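Long-range contacts in light Chain (Clostridium botulinum, PDB 6BVD), which serves as the zinc-dependent protease of a mosaic botulinum neurotoxin and, as in its relatives, probably cleaves a SNARE protein of the nerve terminal: residues A[49-54]-A[158-163]; A[191-196]-A[231-236]. One frame throughout, in Å; residues are numbered along the deposited sequence.

Contact 1 (A[49-54]-A[158-163])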
# COMPACT_ATOMS: atom_id res chain seq x y z
N PRO A 49 2.94 -14.51 16.39
CA PRO A 49 2.20 -13.36 16.96
C PRO A 49 1.59 -13.67 18.32
O PRO A 49 0.39 -13.64 18.52
CB PRO A 49 1.13 -13.09 15.91
CG PRO A 49 0.80 -14.50 15.40
CD PRO A 49 2.13 -15.24 15.39
N GLU A 50 2.46 -14.01 19.27
CA GLU A 50 2.10 -14.33 20.62
C GLU A 50 3.00 -13.59 21.59
O GLU A 50 4.13 -13.20 21.21
CB GLU A 50 2.20 -15.86 20.89
CG GLU A 50 1.36 -16.71 19.94
CD GLU A 50 1.40 -18.18 20.26
OE1 GLU A 50 1.49 -18.52 21.47
OE2 GLU A 50 1.31 -19.01 19.31
N ARG A 51 2.57 -13.48 22.84
CA ARG A 51 3.42 -12.90 23.89
C ARG A 51 4.68 -13.72 24.11
O ARG A 51 4.66 -14.98 24.12
CB ARG A 51 2.67 -12.76 25.23
CG ARG A 51 1.39 -11.95 25.19
CD ARG A 51 1.62 -10.44 25.00
NE ARG A 51 2.23 -9.78 26.16
CZ ARG A 51 1.54 -9.29 27.19
NH1 ARG A 51 0.21 -9.42 27.22
NH2 ARG A 51 2.17 -8.66 28.20
N TYR A 52 5.79 -13.01 24.26
CA TYR A 52 7.06 -13.65 24.58
C TYR A 52 7.08 -14.04 26.05
O TYR A 52 6.91 -13.17 26.93
CB TYR A 52 8.24 -12.72 24.25
CG TYR A 52 9.58 -13.39 24.39
CD1 TYR A 52 10.21 -13.98 23.31
CD2 TYR A 52 10.23 -13.41 25.62
CE1 TYR A 52 11.45 -14.60 23.45
CE2 TYR A 52 11.46 -14.03 25.78
CZ TYR A 52 12.05 -14.62 24.71
OH TYR A 52 13.28 -15.21 24.90
N ARG A 53 7.28 -15.33 26.34
CA ARG A 53 7.24 -15.84 27.72
C ARG A 53 8.47 -16.62 28.16
O ARG A 53 8.63 -16.91 29.35
CB ARG A 53 6.02 -16.75 27.92
CG ARG A 53 4.72 -16.07 27.56
CD ARG A 53 3.51 -16.89 27.95
NE ARG A 53 2.29 -16.17 27.62
CZ ARG A 53 1.74 -15.23 28.38
NH1 ARG A 53 2.31 -14.89 29.54
NH2 ARG A 53 0.63 -14.63 27.98
N LEU A 54 9.37 -16.94 27.24
CA LEU A 54 10.47 -17.83 27.62
C LEU A 54 11.41 -17.28 28.71
O LEU A 54 12.00 -16.20 28.57
CB LEU A 54 11.29 -18.22 26.40
CG LEU A 54 12.43 -19.12 26.86
CD1 LEU A 54 12.00 -20.59 26.83
CD2 LEU A 54 13.65 -18.88 26.05
N TRP A 158 8.53 -12.07 17.87
CA TRP A 158 7.41 -12.32 18.78
C TRP A 158 6.70 -11.02 19.19
O TRP A 158 7.28 -9.94 19.09
CB TRP A 158 7.90 -12.96 20.09
CG TRP A 158 8.61 -14.24 19.97
CD1 TRP A 158 9.86 -14.44 19.51
CD2 TRP A 158 8.13 -15.51 20.43
NE1 TRP A 158 10.18 -15.78 19.61
CE2 TRP A 158 9.14 -16.45 20.17
CE3 TRP A 158 6.94 -15.94 21.01
CZ2 TRP A 158 9.01 -17.82 20.51
CZ3 TRP A 158 6.79 -17.29 21.31
CH2 TRP A 158 7.82 -18.21 21.04
N GLY A 159 5.50 -11.16 19.74
CA GLY A 159 4.82 -10.07 20.43
C GLY A 159 5.55 -9.71 21.71
O GLY A 159 6.55 -10.31 22.03
N PRO A 160 5.06 -8.70 22.44
CA PRO A 160 5.78 -8.27 23.65
C PRO A 160 5.81 -9.26 24.80
O PRO A 160 4.94 -10.14 24.92
CB PRO A 160 5.00 -7.02 24.08
CG PRO A 160 3.64 -7.22 23.52
CD PRO A 160 3.86 -7.88 22.19
N GLY A 161 6.81 -9.07 25.66
CA GLY A 161 6.81 -9.66 26.99
C GLY A 161 5.86 -8.92 27.93
O GLY A 161 4.84 -8.36 27.48
N PRO A 162 6.18 -8.88 29.24
CA PRO A 162 5.31 -8.23 30.24
C PRO A 162 5.01 -6.77 29.95
O PRO A 162 3.84 -6.39 30.05
CB PRO A 162 6.11 -8.38 31.54
CG PRO A 162 6.78 -9.72 31.37
CD PRO A 162 7.20 -9.73 29.89
N ASP A 163 6.03 -5.97 29.65
CA ASP A 163 5.85 -4.54 29.37
C ASP A 163 5.50 -4.34 27.89
O ASP A 163 6.36 -4.53 27.02
CB ASP A 163 7.11 -3.77 29.76
CG ASP A 163 6.91 -2.24 29.75
OD1 ASP A 163 6.03 -1.72 29.01
OD2 ASP A 163 7.65 -1.55 30.50
O HOH W 1 1.47 -7.35 30.60

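Contact 2 (A[191-196]-A[231-236]). With ACT (acetate ion), chain F.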
# COMPACT_ATOMS: atom_id res chain seq x y z
N SER A 191 24.02 -15.34 14.41
CA SER A 191 23.14 -16.45 14.82
C SER A 191 21.74 -16.05 14.45
O SER A 191 21.52 -14.88 14.07
CB SER A 191 23.23 -16.73 16.33
OG SER A 191 22.57 -15.73 17.09
N ILE A 192 20.81 -17.00 14.56
CA ILE A 192 19.40 -16.66 14.53
C ILE A 192 19.16 -15.54 15.52
O ILE A 192 19.67 -15.59 16.65
CB ILE A 192 18.53 -17.87 14.88
CG1 ILE A 192 18.57 -18.91 13.75
CG2 ILE A 192 17.10 -17.46 14.97
CD1 ILE A 192 18.01 -20.31 14.23
N MET A 193 18.37 -14.53 15.13
CA MET A 193 18.08 -13.42 16.03
C MET A 193 16.64 -13.50 16.47
O MET A 193 15.84 -14.19 15.86
CB MET A 193 18.41 -12.05 15.36
CG MET A 193 19.92 -11.94 14.99
SD MET A 193 21.07 -12.04 16.44
CE MET A 193 20.71 -10.48 17.31
N THR A 194 16.36 -12.89 17.62
CA THR A 194 15.03 -12.80 18.20
C THR A 194 14.66 -11.32 18.37
O THR A 194 15.50 -10.54 18.90
CB THR A 194 14.96 -13.45 19.61
OG1 THR A 194 15.59 -14.74 19.59
CG2 THR A 194 13.53 -13.59 20.10
N VAL A 195 13.43 -10.95 18.00
CA VAL A 195 12.88 -9.63 18.38
C VAL A 195 11.55 -9.75 19.14
O VAL A 195 10.70 -10.53 18.77
CB VAL A 195 12.66 -8.72 17.16
CG1 VAL A 195 11.87 -7.45 17.55
CG2 VAL A 195 14.00 -8.34 16.55
N GLU A 196 11.39 -9.03 20.24
CA GLU A 196 10.08 -8.85 20.85
C GLU A 196 9.60 -7.48 20.41
O GLU A 196 10.27 -6.48 20.71
CB GLU A 196 10.17 -8.92 22.38
CG GLU A 196 10.78 -10.21 22.89
CD GLU A 196 11.18 -10.09 24.34
OE1 GLU A 196 10.39 -9.55 25.15
OE2 GLU A 196 12.32 -10.47 24.66
N ILE A 231 17.99 -2.96 12.84
CA ILE A 231 19.39 -2.61 12.79
C ILE A 231 20.21 -3.46 13.80
O ILE A 231 21.31 -3.91 13.48
CB ILE A 231 19.57 -1.11 13.04
CG1 ILE A 231 18.97 -0.36 11.86
CG2 ILE A 231 21.03 -0.79 13.25
CD1 ILE A 231 18.81 1.17 12.13
N HIS A 232 19.66 -3.65 15.01
CA HIS A 232 20.26 -4.55 16.01
C HIS A 232 20.36 -6.01 15.46
O HIS A 232 21.33 -6.70 15.74
CB HIS A 232 19.44 -4.58 17.30
CG HIS A 232 19.51 -3.33 18.14
ND1 HIS A 232 20.69 -2.73 18.51
CD2 HIS A 232 18.53 -2.61 18.74
CE1 HIS A 232 20.44 -1.68 19.26
NE2 HIS A 232 19.13 -1.59 19.42
N VAL A 233 19.32 -6.48 14.79
CA VAL A 233 19.31 -7.83 14.18
C VAL A 233 20.48 -7.92 13.21
O VAL A 233 21.28 -8.84 13.24
CB VAL A 233 18.00 -8.07 13.42
CG1 VAL A 233 18.02 -9.38 12.51
CG2 VAL A 233 16.84 -8.05 14.35
N LEU A 234 20.59 -6.90 12.37
CA LEU A 234 21.64 -6.85 11.37
C LEU A 234 23.03 -6.95 11.98
O LEU A 234 23.91 -7.65 11.43
CB LEU A 234 21.53 -5.56 10.54
CG LEU A 234 22.44 -5.53 9.31
CD1 LEU A 234 22.08 -6.67 8.36
CD2 LEU A 234 22.29 -4.19 8.57
N HIS A 235 23.26 -6.25 13.09
CA HIS A 235 24.53 -6.36 13.75
C HIS A 235 24.73 -7.83 14.21
O HIS A 235 25.81 -8.37 14.10
CB HIS A 235 24.64 -5.39 14.96
CG HIS A 235 24.49 -3.94 14.57
ND1 HIS A 235 24.01 -2.97 15.43
CD2 HIS A 235 24.82 -3.29 13.43
CE1 HIS A 235 24.01 -1.79 14.82
NE2 HIS A 235 24.49 -1.95 13.60
N GLY A 236 23.68 -8.43 14.75
CA GLY A 236 23.79 -9.82 15.23
C GLY A 236 24.08 -10.82 14.09
O GLY A 236 24.87 -11.74 14.23
C ACT F . 23.95 -4.05 18.84
O ACT F . 25.14 -4.39 18.68
OXT ACT F . 23.32 -3.51 17.91
CH3 ACT F . 23.27 -4.29 20.17

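Contact 1 (A[49-54]-A[158-163])
R51 lies beside G159 and Y52 beside G161, their CA atoms 4.7 Å apart in each pair, where two segments leaving neighbouring parallel strands continue together as loops. The backbone link is sparse: G159 N gives a weak bond to E50 O, and Y52 N donates to P160 O at 3.1 Å. R51 supplies most of the remaining polar grip. Bent at chi2 and chi3, its chain curls past P160 and sets the guanidinium edge against successive carbonyls. R51 NE meets P160 O at 3.0 Å, on the opposite face of that carbonyl from Y52 N, and so the oxygen is held from both sides. Two nitrogens of R51 take G161 O side-on, NH2 at 2.8 Å and NE at 3.3 Å. A water bound to NH2 passes the contact on to P162 O, while NH1 bonds to D76 O and Y79 O, which fixes the rotation of the group. On the other flank the Y52 ring, swung anti to its own backbone N (chi1 -173°), brings CD1 down onto the indole of W158. Y52 CD1 comes within 3.7 Å of W158 CG, and with ring planes at 83° the pair is a T-shaped stack, tyrosine edge to tryptophan face. An arginine spanning main-chain carbonyls and an aromatic pair thus join the loops that follow strands 45-48 and 155-158 in the mixed sheet of this zinc protease.

Contact 2 (A[191-196]-A[231-236])
Helix-on-sheet packing brings M193 and V195 of strand 193-196 against V233 and G236 of helix 222-237, which carries both zinc-binding histidines in the middle of the light chain. Strand 193-196 and the helix segment 231-236 run nearly antiparallel, at 165°, their axes 8.8 Å apart, and no hydrogen bond joins the two segments. V195 and V233 meet through single methyl groups, CG2 to CG2 at 3.6 Å, the two side chains lying at about a right angle. The other methyl of V233, CG1, sits 3.9 Å from M193 CB. Beyond it the methionine folds back on itself, with all three torsions close to -60°, and lays its sulfur along the bare backbone of the helix: M193 SD is 3.7 Å from G236 CA. With no side chain at G236, the thioether can lie directly against the main chain. L155 and T169, from the strands flanking 193-196, also line the seat of V233.

The helix presents a different surface toward the zinc. H232, with H228 and E266, binds the metal, in agreement with an HExxH motif of the gluzincin type. H232 and H235 each aim ND1, edge-on, at the same oxygen of a bound acetate, probably from the crystallisation liquor: OXT is 2.8 Å from H232 ND1 and 2.6 Å from H235 ND1, both bonds almost straight. With NE2 of H232 on the zinc, its N-H sits on ND1, which makes that nitrogen the hydrogen-bond donor to the acetate. One helix therefore combines an apolar seat on the sheet with a polar, metal-binding side.

Overall arrangement
Followed from the N terminus, the chain leaves strand 45-48, enters the first loop of contact 1 and returns to it about a hundred residues later, after three helices and four short strands. Contact 1 is closed before contact 2 opens, so the two stand in series, neither nested nor crossed. Contact 2 then closes a shorter excursion, from strand 193-196 through two strands of the five-stranded sheet to helix 222-237. Their centres are 16 Å apart, yet they adjoin: strand 155-158 lies beside 193-196, with a probable hydrogen bond from W158 N to V195 O, and Y52 packs on E196. Together they connect loops beyond the mixed sheet, the sheet itself and the zinc-binding helix.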